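Local structure of aromatic-ring-hydroxylating dioxygenase beta subunit (Catenulispora acidiphila, 6VW4) at residues Ala9-Ala12 / Glu13-His17; His17-Arg20 / Gln21-Leu25; Glu27-Phe30 / Glu31-Ala34; Val42-His45 / Thr46-Arg49; Ile58-Glu61 / Leu62-His66. The protein is of unknown function, perhaps related to dioxygenases, but binds the aromatic polyketide-type compound S-DNPA in the pocket of an NTF2-like fold. One frame throughout, in Å; residues are numbered along the deposited sequence.

Interaction 1 (Ala9-Ala12 / Glu13-His17); sequences ALYA and EVQQH
Gln15 folds back over the turn before it and meets Tyr11 and Ala12. Its CG lies anti to the carbonyl carbon (chi1 -60°), which sends the chain back toward the start of the helix. Gln15 CB rests near Ala12 O at 3.7 Å. One bond further, Gln15 CG lies 3.3 Å from Tyr11 O, the same carbonyl that accepts the Gln15 N-H at 3.1 Å. Gln15 CD comes to 3.8 Å from Tyr11 CE1. At the tip, Gln15 OE1 touches Tyr11 CD1 at 3.4 Å and also sits beside Ala12 CA. Gln15 NE2 lies 4.0 Å from Tyr11 CE1. The amide crosses the ring obliquely, with the two planes 60° apart. The side-chain contacts of Gln15 with Tyr11 and Ala12 are van der Waals contacts. The polar end of Tyr11 is used elsewhere, since its OH bonds to Leu83 O. Another side of the helix is apolar: Leu10 CD1 lies 4.3 Å from Val14 CG2. Next to them Glu13 forms a salt bridge with Arg126. Gln15 also packs on Tyr11 of the second subunit and on Gln15 of the third. With four successive i to i+4 backbone bonds, this is a regular alpha helix, the N-terminal helix 8-26 of the NTF2-like fold, here at a subunit interface.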
# COMPACT_ATOMS: atom_id res chain seq x y z
N ALA A 9 3.40 18.14 1.15
CA ALA A 9 4.78 17.78 1.41
C ALA A 9 4.90 17.04 2.74
O ALA A 9 5.71 16.13 2.88
CB ALA A 9 5.69 19.01 1.42
N LEU A 10 4.08 17.43 3.72
CA LEU A 10 4.04 16.70 4.97
C LEU A 10 3.52 15.28 4.77
O LEU A 10 3.95 14.35 5.46
CB LEU A 10 3.18 17.45 5.97
CG LEU A 10 3.09 16.88 7.38
CD1 LEU A 10 4.38 16.82 8.10
CD2 LEU A 10 2.08 17.74 8.07
N TYR A 11 2.59 15.09 3.84
CA TYR A 11 2.02 13.77 3.61
C TYR A 11 3.11 12.80 3.15
O TYR A 11 3.30 11.72 3.72
CB TYR A 11 0.88 13.89 2.58
CG TYR A 11 0.04 12.68 2.40
CD1 TYR A 11 0.37 11.72 1.45
CD2 TYR A 11 -1.08 12.49 3.17
CE1 TYR A 11 -0.40 10.60 1.28
CE2 TYR A 11 -1.87 11.39 3.00
CZ TYR A 11 -1.51 10.44 2.07
OH TYR A 11 -2.31 9.35 1.93
N ALA A 12 3.90 13.22 2.17
CA ALA A 12 5.05 12.43 1.74
C ALA A 12 6.09 12.26 2.84
O ALA A 12 6.73 11.19 2.96
CB ALA A 12 5.70 13.07 0.51
N GLU A 13 6.33 13.30 3.64
CA GLU A 13 7.30 13.18 4.72
C GLU A 13 6.85 12.14 5.76
O GLU A 13 7.67 11.38 6.28
CB GLU A 13 7.49 14.55 5.38
CG GLU A 13 8.85 14.73 6.03
CD GLU A 13 8.98 16.00 6.88
OE1 GLU A 13 8.16 16.93 6.76
OE2 GLU A 13 9.92 16.03 7.70
N VAL A 14 5.55 12.09 6.08
CA VAL A 14 5.07 11.06 7.03
C VAL A 14 5.26 9.65 6.44
O VAL A 14 5.74 8.73 7.13
CB VAL A 14 3.61 11.30 7.42
CG1 VAL A 14 3.09 10.07 8.25
CG2 VAL A 14 3.46 12.61 8.20
N GLN A 15 4.92 9.47 5.16
CA GLN A 15 5.11 8.16 4.54
C GLN A 15 6.58 7.75 4.56
O GLN A 15 6.89 6.58 4.83
CB GLN A 15 4.61 8.18 3.10
CG GLN A 15 3.18 8.50 2.93
CD GLN A 15 2.85 8.70 1.45
OE1 GLN A 15 3.13 9.76 0.85
NE2 GLN A 15 2.28 7.69 0.85
N GLN A 16 7.49 8.69 4.28
CA GLN A 16 8.92 8.38 4.28
C GLN A 16 9.37 7.97 5.67
O GLN A 16 10.16 7.02 5.83
CB GLN A 16 9.72 9.59 3.79
CG GLN A 16 11.23 9.51 4.06
CD GLN A 16 12.03 8.94 2.86
OE1 GLN A 16 11.45 8.55 1.85
NE2 GLN A 16 13.35 8.90 2.99
N HIS A 17 8.93 8.72 6.68
CA HIS A 17 9.28 8.43 8.06
C HIS A 17 8.71 7.08 8.48
O HIS A 17 9.40 6.26 9.08
CB HIS A 17 8.73 9.57 8.96
CG HIS A 17 8.84 9.32 10.43
ND1 HIS A 17 10.02 9.45 11.12
CD2 HIS A 17 7.89 8.99 11.34
CE1 HIS A 17 9.81 9.16 12.40
NE2 HIS A 17 8.52 8.90 12.56

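Interaction 2 (His17-Arg20 / Gln21-Leu25). With SDN ([(3S)-9-hydroxy-1-methyl-10-oxo-4,10-dihydro-3H-benzo[g]isochromen-3-yl]acetic acid), chain C.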
# COMPACT_ATOMS: atom_id res chain seq x y z
N HIS A 17 8.93 8.72 6.68
CA HIS A 17 9.28 8.43 8.06
C HIS A 17 8.71 7.08 8.48
O HIS A 17 9.40 6.26 9.08
CB HIS A 17 8.73 9.57 8.96
CG HIS A 17 8.84 9.32 10.43
ND1 HIS A 17 10.02 9.45 11.12
CD2 HIS A 17 7.89 8.99 11.34
CE1 HIS A 17 9.81 9.16 12.40
NE2 HIS A 17 8.52 8.90 12.56
N GLN A 18 7.44 6.80 8.15
CA GLN A 18 6.89 5.50 8.53
C GLN A 18 7.64 4.36 7.84
O GLN A 18 7.93 3.34 8.46
CB GLN A 18 5.40 5.43 8.22
CG GLN A 18 4.59 6.32 9.17
CD GLN A 18 3.16 6.40 8.78
OE1 GLN A 18 2.84 6.23 7.61
NE2 GLN A 18 2.28 6.65 9.75
N ALA A 19 8.00 4.56 6.57
CA ALA A 19 8.73 3.52 5.84
C ALA A 19 10.06 3.22 6.51
O ALA A 19 10.39 2.05 6.75
CB ALA A 19 8.96 3.98 4.40
N ARG A 20 10.84 4.26 6.84
CA ARG A 20 12.13 4.04 7.50
C ARG A 20 11.96 3.35 8.85
O ARG A 20 12.65 2.38 9.15
CB ARG A 20 12.89 5.36 7.68
CG ARG A 20 13.30 6.05 6.39
CD ARG A 20 14.71 5.74 5.95
NE ARG A 20 15.25 6.82 5.12
CZ ARG A 20 15.89 6.64 3.96
NH1 ARG A 20 16.09 5.41 3.47
NH2 ARG A 20 16.33 7.69 3.28
N GLN A 21 11.04 3.85 9.68
CA GLN A 21 10.70 3.17 10.93
C GLN A 21 10.53 1.67 10.72
O GLN A 21 11.10 0.86 11.45
CB GLN A 21 9.37 3.68 11.49
CG GLN A 21 9.43 4.81 12.32
CD GLN A 21 8.08 5.12 12.90
OE1 GLN A 21 7.03 4.91 12.25
NE2 GLN A 21 8.08 5.69 14.09
N MET A 22 9.64 1.29 9.79
CA MET A 22 9.29 -0.12 9.66
C MET A 22 10.40 -0.93 9.01
O MET A 22 10.50 -2.13 9.26
CB MET A 22 7.99 -0.32 8.88
CG MET A 22 6.75 0.18 9.54
SD MET A 22 6.83 0.16 11.38
CE MET A 22 6.21 -1.60 11.42
N HIS A 23 11.23 -0.31 8.16
CA HIS A 23 12.38 -1.05 7.63
C HIS A 23 13.29 -1.49 8.77
O HIS A 23 13.77 -2.63 8.81
CB HIS A 23 13.17 -0.23 6.60
CG HIS A 23 12.43 0.03 5.31
ND1 HIS A 23 12.83 0.99 4.40
CD2 HIS A 23 11.30 -0.53 4.79
CE1 HIS A 23 11.99 1.00 3.38
NE2 HIS A 23 11.06 0.09 3.59
N ALA A 24 13.47 -0.61 9.75
CA ALA A 24 14.30 -0.93 10.90
C ALA A 24 13.63 -1.98 11.78
O ALA A 24 14.27 -2.94 12.20
CB ALA A 24 14.60 0.35 11.68
N LEU A 25 12.34 -1.82 12.07
CA LEU A 25 11.65 -2.80 12.90
C LEU A 25 11.71 -4.20 12.28
O LEU A 25 12.08 -5.18 12.94
CB LEU A 25 10.20 -2.36 13.09
CG LEU A 25 9.33 -3.45 13.72
CD1 LEU A 25 9.84 -3.63 15.14
CD2 LEU A 25 7.86 -3.17 13.75
O4 SDN C . 5.19 -1.12 15.04
C11 SDN C . 3.92 -1.27 14.48
C12 SDN C . 3.15 -2.40 14.71
C13 SDN C . 3.72 -3.52 15.62
O5 SDN C . 4.79 -3.40 16.10
C14 SDN C . 2.88 -4.76 15.88
C15 SDN C . 3.44 -5.87 16.80
O3 SDN C . 2.44 -6.65 17.50
C16 SDN C . 4.93 -6.03 17.13
C10 SDN C . 3.44 -0.29 13.63
C9 SDN C . 2.17 -0.42 13.04
C8 SDN C . 1.39 -1.54 13.28
C7 SDN C . 1.88 -2.54 14.11
C6 SDN C . 1.00 -3.81 14.36
C5 SDN C . 1.57 -4.89 15.28
C4 SDN C . 0.77 -6.08 15.55
C3 SDN C . 1.25 -6.96 16.69
C2 SDN C . 1.60 -8.21 15.91
C1 SDN C . 0.78 -9.48 16.05
O2 SDN C . -0.24 -9.47 16.77
O1 SDN C . 1.15 -10.51 15.43
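Gln21 lies against His17 one turn back on helix 8-26, the N-terminal helix of the NTF2-like fold. The bonds across the contact are the i to i+4 backbone bonds of an alpha helix. Gln21 N donates to His17 O at 3.0 Å in a nearly straight bond (172°). The side chain passes over the ring: Gln21 CG sits above one face of His17, offset toward its rim. Beyond it the amide is turned 37° from the ring plane. Gln21 NE2 bonds to Thr36 OG1 and weakly to Thr134 OG1, which also bonds His17 NE2. Gln21 OE1 takes a weak bond from Arg137. A leucine in place of Gln21 would probably leave Thr36 OG1 without this partner and remove the weak hold on Arg137. Met22 turns to the ligand pocket. Its CG lies 3.5 Å from Gln18 O, and the chain then bends at chi2 (-29°) and chi3, which carries Met22 CE to 3.8 Å from C10 of SDN. His23 faces the second subunit, where its ring meets Tyr101. Ala19 O accepts the His23 N-H at 2.9 Å and also lies under the His23 ring, near the rim of one face and 3.2 Å from His23 CG. Ala24 N bonds to Arg20 O at 3.2 Å, and Ala24 packs on Glu32 of the next helix. Leu25 lies beside Met22 in the pocket lining; its CD2 stands 3.6 Å from SDN O4.

Interaction 3 (Glu27-Phe30 / Glu31-Ala34); sequences EGKF and EEYA. With SDN ([(3S)-9-hydroxy-1-methyl-10-oxo-4,10-dihydro-3H-benzo[g]isochromen-3-yl]acetic acid), chain C.
Tyr33 takes hold of the turn before it through Lys29 and Phe30. Its backbone N donates to Lys29 O at 3.1 Å, and Phe30 O lies at the edge of the Tyr33 ring, near its plane. With CG anti to the backbone N (chi1 170°), the ring leads away from this turn and into the ligand pocket. There Tyr33 OH accepts a hydrogen bond from SDN O4 at 2.8 Å. Arg137 NH1 makes a weak second bond to Tyr33 OH. A phenylalanine at this site would probably leave the ligand hydroxyl without its acceptor and Arg137 without this weak partner. The backbone behind the ring is a helix-to-helix junction. Gly28, with positive phi, is the C-prime residue of a Schellman motif closing helix 8-26, and Lys29 is the N-cap of helix 30-34. On the exposed side, Lys29 and Glu32 run side by side, and Glu32 OE2 touches Lys29 CD at 3.4 Å. Their charged ends stay apart, with Lys29 NZ 5.0 Å from Glu32 OE2, so any attraction is probably modest. Further out, Phe30 is buried and meets His66 edge-to-face. Leu62 packs on both Phe30 and Tyr33, and Phe37 meets the Tyr33 ring edge-to-face.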
# COMPACT_ATOMS: atom_id res chain seq x y z
N GLU A 27 13.69 -5.54 10.16
CA GLU A 27 15.01 -6.15 10.13
C GLU A 27 15.57 -6.36 11.53
O GLU A 27 16.75 -6.69 11.67
CB GLU A 27 15.98 -5.33 9.26
CG GLU A 27 15.55 -5.19 7.76
CD GLU A 27 15.60 -6.50 6.91
OE1 GLU A 27 15.20 -6.46 5.71
OE2 GLU A 27 16.03 -7.57 7.42
N GLY A 28 14.75 -6.21 12.57
CA GLY A 28 15.17 -6.46 13.93
C GLY A 28 16.05 -5.40 14.57
O GLY A 28 16.65 -5.67 15.61
N LYS A 29 16.14 -4.22 13.98
CA LYS A 29 16.93 -3.12 14.53
C LYS A 29 16.05 -2.33 15.50
O LYS A 29 15.66 -1.18 15.25
CB LYS A 29 17.47 -2.27 13.40
CG LYS A 29 18.35 -3.04 12.45
CD LYS A 29 18.71 -2.21 11.23
CE LYS A 29 19.74 -2.93 10.38
NZ LYS A 29 19.48 -2.91 8.91
N PHE A 30 15.75 -2.98 16.62
CA PHE A 30 14.78 -2.42 17.56
C PHE A 30 15.23 -1.09 18.16
O PHE A 30 14.38 -0.27 18.57
CB PHE A 30 14.49 -3.41 18.68
CG PHE A 30 13.90 -4.70 18.21
CD1 PHE A 30 13.14 -4.75 17.06
CD2 PHE A 30 14.11 -5.86 18.93
CE1 PHE A 30 12.59 -5.94 16.63
CE2 PHE A 30 13.58 -7.06 18.51
CZ PHE A 30 12.80 -7.10 17.35
N GLU A 31 16.54 -0.84 18.27
CA GLU A 31 16.99 0.42 18.85
C GLU A 31 16.79 1.56 17.87
O GLU A 31 16.28 2.63 18.24
CB GLU A 31 18.46 0.34 19.27
CG GLU A 31 18.73 -0.57 20.47
CD GLU A 31 18.87 -2.06 20.08
OE1 GLU A 31 19.38 -2.84 20.91
OE2 GLU A 31 18.46 -2.44 18.95
N GLU A 32 17.17 1.34 16.61
CA GLU A 32 16.92 2.34 15.57
C GLU A 32 15.45 2.68 15.50
O GLU A 32 15.08 3.84 15.30
CB GLU A 32 17.36 1.82 14.20
CG GLU A 32 18.81 1.76 13.93
CD GLU A 32 19.07 1.40 12.47
OE1 GLU A 32 18.24 1.75 11.59
OE2 GLU A 32 20.12 0.77 12.20
N TYR A 33 14.58 1.67 15.66
CA TYR A 33 13.15 1.91 15.62
C TYR A 33 12.74 2.78 16.78
O TYR A 33 11.97 3.73 16.60
CB TYR A 33 12.37 0.60 15.62
CG TYR A 33 10.87 0.71 15.81
CD1 TYR A 33 10.05 1.03 14.75
CD2 TYR A 33 10.26 0.50 17.04
CE1 TYR A 33 8.69 1.11 14.87
CE2 TYR A 33 8.88 0.61 17.18
CZ TYR A 33 8.11 0.89 16.07
OH TYR A 33 6.75 1.00 16.13
N ALA A 34 13.24 2.48 17.98
CA ALA A 34 12.87 3.28 19.14
C ALA A 34 13.38 4.71 19.02
O ALA A 34 12.74 5.63 19.53
CB ALA A 34 13.37 2.65 20.44
O4 SDN C . 5.19 -1.12 15.04
C11 SDN C . 3.92 -1.27 14.48
C12 SDN C . 3.15 -2.40 14.71
C13 SDN C . 3.72 -3.52 15.62
O5 SDN C . 4.79 -3.40 16.10
C14 SDN C . 2.88 -4.76 15.88
C15 SDN C . 3.44 -5.87 16.80
O3 SDN C . 2.44 -6.65 17.50
C16 SDN C . 4.93 -6.03 17.13
C10 SDN C . 3.44 -0.29 13.63
C9 SDN C . 2.17 -0.42 13.04
C8 SDN C . 1.39 -1.54 13.28
C7 SDN C . 1.88 -2.54 14.11
C6 SDN C . 1.00 -3.81 14.36
C5 SDN C . 1.57 -4.89 15.28
C4 SDN C . 0.77 -6.08 15.55
C3 SDN C . 1.25 -6.96 16.69
C2 SDN C . 1.60 -8.21 15.91
C1 SDN C . 0.78 -9.48 16.05
O2 SDN C . -0.24 -9.47 16.77
O1 SDN C . 1.15 -10.51 15.43

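Interaction 4 (Val42-His45 / Thr46-Arg49); sequences VFRH and TPGR. With SDN ([(3S)-9-hydroxy-1-methyl-10-oxo-4,10-dihydro-3H-benzo[g]isochromen-3-yl]acetic acid), chain C.
His45 and Thr46 form part of the wall of the SDN pocket, at the end of strand 41-44. Their side chains lie side by side. Thr46 CB stands over the face of the His45 ring, 4.2 Å from its centroid and 12° off the normal, a CH-pi contact. The ring is placed there by a chi1 of 72°, with CG between the backbone N and the carbonyl carbon. At the ring edge, His45 ND1 donates a weak but straight bond to SDN O3 at 3.4 Å. Also near the ring plane, Arg49 NH1 lies 3.8 Å from His45 NE2, its guanidinium turned 72° from the ring. The main partner of Arg49 is Glu64, in a salt bridge. Phe43 adds an edge contact to the ligand, its CZ 3.3 Å from SDN O5. Arg44 bends at chi2 and chi3 and folds over the loop. Arg44 CD touches Thr46 O at 3.2 Å, and Pro47 CA sits over one face of the guanidinium. Val139 O and Glu140 hold the polar end. The loop closes with a weak bond from Arg49 N to Thr46 O at 3.3 Å. Pro47 and Gly48 at its two central positions make it a characteristic type II beta turn.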
# COMPACT_ATOMS: atom_id res chain seq x y z
N VAL A 42 4.92 7.03 23.31
CA VAL A 42 3.97 5.99 23.68
C VAL A 42 3.77 5.01 22.52
O VAL A 42 3.37 5.43 21.43
CB VAL A 42 2.62 6.60 24.08
CG1 VAL A 42 1.69 5.49 24.52
CG2 VAL A 42 2.72 7.61 25.21
N PHE A 43 3.94 3.72 22.78
CA PHE A 43 3.74 2.64 21.82
C PHE A 43 2.78 1.61 22.41
O PHE A 43 3.19 0.76 23.20
CB PHE A 43 5.06 1.99 21.53
CG PHE A 43 5.03 0.93 20.46
CD1 PHE A 43 4.02 0.91 19.49
CD2 PHE A 43 6.04 -0.02 20.39
CE1 PHE A 43 4.03 -0.06 18.47
CE2 PHE A 43 6.04 -1.00 19.38
CZ PHE A 43 5.04 -1.01 18.42
N ARG A 44 1.51 1.66 22.01
CA ARG A 44 0.50 0.68 22.41
C ARG A 44 0.35 -0.30 21.24
O ARG A 44 -0.52 -0.11 20.38
CB ARG A 44 -0.81 1.38 22.77
CG ARG A 44 -1.80 0.50 23.57
CD ARG A 44 -2.29 -0.75 22.80
NE ARG A 44 -3.38 -0.43 21.88
CZ ARG A 44 -4.65 -0.24 22.24
NH1 ARG A 44 -5.56 0.05 21.32
NH2 ARG A 44 -5.01 -0.33 23.51
N HIS A 45 1.19 -1.36 21.20
CA HIS A 45 1.20 -2.26 20.05
C HIS A 45 0.08 -3.30 20.08
O HIS A 45 -0.28 -3.84 19.02
CB HIS A 45 2.57 -2.97 19.91
CG HIS A 45 2.83 -4.03 20.94
ND1 HIS A 45 2.97 -5.37 20.63
CD2 HIS A 45 3.04 -3.93 22.28
CE1 HIS A 45 3.21 -6.05 21.73
NE2 HIS A 45 3.26 -5.20 22.75
N THR A 46 -0.46 -3.64 21.25
CA THR A 46 -1.51 -4.65 21.32
C THR A 46 -2.59 -4.27 22.32
O THR A 46 -2.28 -3.93 23.47
CB THR A 46 -0.95 -6.04 21.67
OG1 THR A 46 -0.14 -5.97 22.85
CG2 THR A 46 -0.13 -6.61 20.50
N PRO A 47 -3.86 -4.33 21.92
CA PRO A 47 -4.94 -3.97 22.84
C PRO A 47 -4.96 -4.89 24.05
O PRO A 47 -4.59 -6.07 23.97
CB PRO A 47 -6.21 -4.11 21.99
CG PRO A 47 -5.73 -4.14 20.54
CD PRO A 47 -4.37 -4.76 20.60
N GLY A 48 -5.39 -4.34 25.17
CA GLY A 48 -5.33 -5.02 26.47
C GLY A 48 -4.04 -4.81 27.24
O GLY A 48 -4.08 -4.56 28.44
N ARG A 49 -2.90 -4.90 26.56
CA ARG A 49 -1.61 -4.66 27.20
C ARG A 49 -1.29 -3.17 27.33
O ARG A 49 -1.58 -2.35 26.45
CB ARG A 49 -0.50 -5.35 26.39
CG ARG A 49 0.83 -5.46 27.11
CD ARG A 49 1.51 -6.80 26.80
NE ARG A 49 2.78 -6.91 27.52
CZ ARG A 49 3.95 -7.21 26.97
NH1 ARG A 49 4.06 -7.45 25.67
NH2 ARG A 49 5.03 -7.26 27.73
O4 SDN C . 5.19 -1.12 15.04
C11 SDN C . 3.92 -1.27 14.48
C12 SDN C . 3.15 -2.40 14.71
C13 SDN C . 3.72 -3.52 15.62
O5 SDN C . 4.79 -3.40 16.10
C14 SDN C . 2.88 -4.76 15.88
C15 SDN C . 3.44 -5.87 16.80
O3 SDN C . 2.44 -6.65 17.50
C16 SDN C . 4.93 -6.03 17.13
C10 SDN C . 3.44 -0.29 13.63
C9 SDN C . 2.17 -0.42 13.04
C8 SDN C . 1.39 -1.54 13.28
C7 SDN C . 1.88 -2.54 14.11
C6 SDN C . 1.00 -3.81 14.36
C5 SDN C . 1.57 -4.89 15.28
C4 SDN C . 0.77 -6.08 15.55
C3 SDN C . 1.25 -6.96 16.69
C2 SDN C . 1.60 -8.21 15.91
C1 SDN C . 0.78 -9.48 16.05
O2 SDN C . -0.24 -9.47 16.77
O1 SDN C . 1.15 -10.51 15.43

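Interaction 5 (Ile58-Glu61 / Leu62-His66); sequences IVRE and LNEFH. With SDN ([(3S)-9-hydroxy-1-methyl-10-oxo-4,10-dihydro-3H-benzo[g]isochromen-3-yl]acetic acid), chain C.
Phe65 and Glu61 sit one turn apart on helix 55-68, in a local helical contact at the side of the ligand pocket. Phe65 N donates to Glu61 O at 3.1 Å, from above the carbonyl plane. The Phe65 ring, with CG anti to the backbone N (chi1 176°), swings away from this turn to SDN. The ligand methyl C16 lies over the centre of one ring face, 3.9 Å above the plane of Phe65. The Phe65 and Tyr69 rings meet edge-to-face. Ile58, Val59 and Arg60 pair with residues four positions on, as in any alpha helix; this one adds a wall to the cavity of the NTF2-like fold. The side chains of Ile58 and Leu62 lie side by side, with Ile58 CG2 4.2 Å from Leu62 CD1, and both residues pack on Phe43 of strand 41-44. Val59 CG1 lies 3.8 Å from Asn63 ND2, next to helix 30-34. On the exposed side Arg60 lies alongside Glu64, its CG 3.7 Å from Glu64 OE1. No salt bridge forms between them, as Arg60 NE stays 5.9 Å from Glu64 OE1. Glu64 OE2 instead pairs with Arg49. Leu62 O accepts the His66 backbone N-H at 3.1 Å and a weak bond from His66 ND1.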
# COMPACT_ATOMS: atom_id res chain seq x y z
N ILE A 58 10.19 0.58 24.96
CA ILE A 58 9.89 0.12 23.61
C ILE A 58 10.86 -0.97 23.21
O ILE A 58 10.45 -2.04 22.74
CB ILE A 58 9.93 1.30 22.62
CG1 ILE A 58 8.66 2.12 22.71
CG2 ILE A 58 10.05 0.85 21.15
CD1 ILE A 58 8.77 3.50 22.02
N VAL A 59 12.16 -0.71 23.34
CA VAL A 59 13.11 -1.74 22.94
C VAL A 59 12.94 -3.02 23.76
O VAL A 59 13.14 -4.13 23.23
CB VAL A 59 14.56 -1.24 23.04
CG1 VAL A 59 15.51 -2.47 22.91
CG2 VAL A 59 14.83 -0.18 22.00
N ARG A 60 12.60 -2.89 25.05
CA ARG A 60 12.40 -4.08 25.87
C ARG A 60 11.16 -4.83 25.44
O ARG A 60 11.17 -6.07 25.36
CB ARG A 60 12.33 -3.67 27.35
CG ARG A 60 11.57 -4.53 28.39
CD ARG A 60 11.45 -3.69 29.75
NE ARG A 60 12.43 -2.58 29.83
CZ ARG A 60 12.18 -1.30 30.14
NH1 ARG A 60 10.97 -0.87 30.45
NH2 ARG A 60 13.17 -0.40 30.12
N GLU A 61 10.07 -4.11 25.16
CA GLU A 61 8.85 -4.83 24.79
C GLU A 61 8.97 -5.52 23.44
O GLU A 61 8.27 -6.50 23.21
CB GLU A 61 7.65 -3.89 24.76
CG GLU A 61 6.32 -4.64 24.59
CD GLU A 61 5.18 -4.03 25.40
OE1 GLU A 61 5.21 -4.14 26.64
OE2 GLU A 61 4.24 -3.44 24.80
N LEU A 62 9.83 -5.04 22.54
CA LEU A 62 10.04 -5.74 21.27
C LEU A 62 10.92 -6.96 21.44
O LEU A 62 10.76 -7.95 20.71
CB LEU A 62 10.65 -4.81 20.23
CG LEU A 62 9.74 -3.67 19.76
CD1 LEU A 62 10.56 -2.67 18.93
CD2 LEU A 62 8.53 -4.18 19.00
N ASN A 63 11.88 -6.91 22.38
CA ASN A 63 12.68 -8.10 22.68
C ASN A 63 11.83 -9.18 23.37
O ASN A 63 12.01 -10.37 23.09
CB ASN A 63 13.88 -7.70 23.55
CG ASN A 63 15.07 -7.21 22.72
OD1 ASN A 63 15.33 -7.70 21.63
ND2 ASN A 63 15.78 -6.24 23.25
N GLU A 64 10.89 -8.78 24.23
CA GLU A 64 9.95 -9.74 24.80
C GLU A 64 9.12 -10.42 23.72
O GLU A 64 9.06 -11.65 23.65
CB GLU A 64 9.01 -9.03 25.78
CG GLU A 64 9.42 -8.98 27.24
CD GLU A 64 8.45 -8.13 28.07
OE1 GLU A 64 8.84 -7.03 28.51
OE2 GLU A 64 7.28 -8.56 28.24
N PHE A 65 8.43 -9.61 22.91
CA PHE A 65 7.52 -10.11 21.87
C PHE A 65 8.23 -11.05 20.91
O PHE A 65 7.68 -12.08 20.51
CB PHE A 65 6.90 -8.91 21.13
CG PHE A 65 6.02 -9.27 19.99
CD1 PHE A 65 6.55 -9.56 18.73
CD2 PHE A 65 4.64 -9.30 20.16
CE1 PHE A 65 5.73 -9.89 17.68
CE2 PHE A 65 3.82 -9.63 19.11
CZ PHE A 65 4.37 -9.93 17.86
N HIS A 66 9.47 -10.72 20.54
CA HIS A 66 10.18 -11.48 19.51
C HIS A 66 10.94 -12.71 20.03
O HIS A 66 11.04 -13.70 19.30
CB HIS A 66 11.15 -10.60 18.71
CG HIS A 66 10.48 -9.75 17.66
ND1 HIS A 66 9.57 -8.76 17.98
CD2 HIS A 66 10.56 -9.75 16.31
CE1 HIS A 66 9.12 -8.20 16.87
NE2 HIS A 66 9.71 -8.77 15.84
O4 SDN C . 5.19 -1.12 15.04
C11 SDN C . 3.92 -1.27 14.48
C12 SDN C . 3.15 -2.40 14.71
C13 SDN C . 3.72 -3.52 15.62
O5 SDN C . 4.79 -3.40 16.10
C14 SDN C . 2.88 -4.76 15.88
C15 SDN C . 3.44 -5.87 16.80
O3 SDN C . 2.44 -6.65 17.50
C16 SDN C . 4.93 -6.03 17.13
C10 SDN C . 3.44 -0.29 13.63
C9 SDN C . 2.17 -0.42 13.04
C8 SDN C . 1.39 -1.54 13.28
C7 SDN C . 1.88 -2.54 14.11
C6 SDN C . 1.00 -3.81 14.36
C5 SDN C . 1.57 -4.89 15.28
C4 SDN C . 0.77 -6.08 15.55
C3 SDN C . 1.25 -6.96 16.69
C2 SDN C . 1.60 -8.21 15.91
C1 SDN C . 0.78 -9.48 16.05
O2 SDN C . -0.24 -9.47 16.77
O1 SDN C . 1.15 -10.51 15.43

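How the interactions relate
The five contacts follow one another along the chain. Interactions 1 and 2 share His17 on helix 8-26, with centres about 12 Å apart, and both touch the second subunit. Interaction 3 comes next, about 9 Å from interaction 2 between centres, at the junction to helix 30-34. Interaction 4 lies at the end of strand 41-44, in the mixed sheet, and interaction 5 on helix 55-68. These two are joined by the Arg49-Glu64 salt bridge. Interactions 2 to 5 all touch SDN, so three helices and a strand end meet round one pocket. Interaction 1 does not reach it; its centre is about 27 Å from that of interaction 5. Helix 8-26 thus serves both the subunit interface and the pocket.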